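PDB 1NF2: phosphatase, which probably hydrolyses phosphate esters as a magnesium-dependent phosphatase of the haloacid dehalogenase (HAD) family. Local coordinates for residues I119-Y122 / A123-N127. Numbering follows the deposited sequence.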
loop_
_atom_site.group_PDB
_atom_site.type_symbol
_atom_site.label_atom_id
_atom_site.label_comp_id
_atom_site.label_asym_id
_atom_site.label_seq_id
_atom_site.Cartn_x
_atom_site.Cartn_y
_atom_site.Cartn_z
ATOM N N ILE A 119 4.523 -0.436 20.255
ATOM C CA ILE A 119 3.378 -0.877 19.475
ATOM C C ILE A 119 2.180 0.064 19.617
ATOM O O ILE A 119 1.528 0.400 18.625
ATOM C CB ILE A 119 2.952 -2.315 19.871
ATOM C CG1 ILE A 119 1.743 -2.751 19.043
ATOM C CG2 ILE A 119 2.619 -2.384 21.343
ATOM C CD1 ILE A 119 2.014 -2.808 17.557
ATOM N N LYS A 120 1.895 0.491 20.843
ATOM C CA LYS A 120 0.770 1.385 21.089
ATOM C C LYS A 120 0.845 2.635 20.210
ATOM O O LYS A 120 -0.120 2.987 19.525
ATOM C CB LYS A 120 0.732 1.799 22.563
ATOM C CG LYS A 120 0.536 0.644 23.538
ATOM C CD LYS A 120 0.513 1.136 24.982
ATOM C CE LYS A 120 0.343 -0.015 25.966
ATOM N NZ LYS A 120 -0.941 -0.756 25.776
ATOM N N SER A 121 1.999 3.291 20.227
ATOM C CA SER A 121 2.204 4.506 19.451
ATOM C C SER A 121 2.232 4.281 17.942
ATOM O O SER A 121 1.886 5.180 17.176
ATOM C CB SER A 121 3.503 5.190 19.882
ATOM O OG SER A 121 3.782 6.302 19.049
ATOM N N TYR A 122 2.653 3.096 17.504
ATOM C CA TYR A 122 2.699 2.827 16.074
ATOM C C TYR A 122 1.299 2.606 15.521
ATOM O O TYR A 122 0.955 3.131 14.462
ATOM C CB TYR A 122 3.574 1.604 15.764
ATOM C CG TYR A 122 3.410 1.100 14.340
ATOM C CD1 TYR A 122 2.395 0.196 14.010
ATOM C CD2 TYR A 122 4.214 1.587 13.311
ATOM C CE1 TYR A 122 2.181 -0.206 12.691
ATOM C CE2 TYR A 122 4.010 1.193 11.989
ATOM C CZ TYR A 122 2.991 0.298 11.688
ATOM O OH TYR A 122 2.767 -0.065 10.380
ATOM N N ALA A 123 0.497 1.825 16.236
ATOM C CA ALA A 123 -0.864 1.536 15.806
ATOM C C ALA A 123 -1.710 2.801 15.847
ATOM O O ALA A 123 -2.672 2.945 15.094
ATOM C CB ALA A 123 -1.478 0.470 16.700
ATOM N N ARG A 124 -1.336 3.710 16.742
ATOM C CA ARG A 124 -2.031 4.977 16.915
ATOM C C ARG A 124 -1.766 5.859 15.701
ATOM O O ARG A 124 -2.693 6.303 15.031
ATOM C CB ARG A 124 -1.517 5.665 18.180
ATOM C CG ARG A 124 -2.239 6.937 18.583
ATOM C CD ARG A 124 -1.396 7.670 19.617
ATOM N NE ARG A 124 -0.934 6.760 20.666
ATOM C CZ ARG A 124 0.175 6.935 21.380
ATOM N NH1 ARG A 124 0.950 7.989 21.162
ATOM N NH2 ARG A 124 0.516 6.046 22.307
ATOM N N HIS A 125 -0.486 6.093 15.424
ATOM C CA HIS A 125 -0.081 6.931 14.304
ATOM C C HIS A 125 -0.429 6.354 12.932
ATOM O O HIS A 125 -0.767 7.103 12.018
ATOM C CB HIS A 125 1.422 7.247 14.376
ATOM C CG HIS A 125 1.800 8.139 15.519
ATOM N ND1 HIS A 125 1.491 7.848 16.833
ATOM C CD2 HIS A 125 2.495 9.301 15.549
ATOM C CE1 HIS A 125 1.984 8.788 17.620
ATOM N NE2 HIS A 125 2.598 9.681 16.864
ATOM N N SER A 126 -0.335 5.040 12.751
ATOM C CA SER A 126 -0.681 4.462 11.448
ATOM C C SER A 126 -2.059 3.807 11.546
ATOM O O SER A 126 -2.400 2.926 10.751
ATOM C CB SER A 126 0.374 3.433 11.023
ATOM O OG SER A 126 0.518 2.405 11.978
ATOM N N ASN A 127 -2.849 4.299 12.507
ATOM C CA ASN A 127 -4.200 3.818 12.848
ATOM C C ASN A 127 -4.713 2.492 12.293
ATOM O O ASN A 127 -5.352 2.420 11.238
ATOM C CB ASN A 127 -5.261 4.932 12.666
ATOM C CG ASN A 127 -4.958 5.880 11.526
ATOM O OD1 ASN A 127 -5.629 6.901 11.370
ATOM N ND2 ASN A 127 -3.959 5.553 10.720
#
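Ser126 lays its hydroxyl over one face of the Tyr122 ring, one helical turn back, with OG 3.2 Å from CE1 and displaced toward the ring's rim. With OG set between the backbone N and the carbonyl carbon (chi1 57°), the hydroxyl turns back to donate to Tyr122 O at 2.6 Å, while Ser126 N gives the same oxygen a 2.9 Å bond. The two donors arrive from opposite faces of the carbonyl plane, a double grip that suits serine, whose one-carbon side chain is short enough to return to this carbonyl where the chain leaves helix 117-125. The tyrosine ring is buried: it meets Tyr181 edge-to-face, and its OH bonds to Tyr105 OH on strand 102-105. Ala123, also buried, touches Tyr130 of strand 130-132; its small methyl suits close packing within the beta-alpha-beta unit 110-112, 117-125, 130-132.

Arg124 and His125 are exposed, where long polar groups can lie along the helix. Arg124 bends at chi3 (-47°), bringing one guanidinium face over Ser121 CA, 3.7 Å from CZ. His125 N bonds to Ser121 O at 3.1 Å; its ring brings ND1 to the same oxygen in a weak, strongly bent 2.7 Å bond. That bond would add little, whereas Tyr122 O is probably further polarised by its second donor.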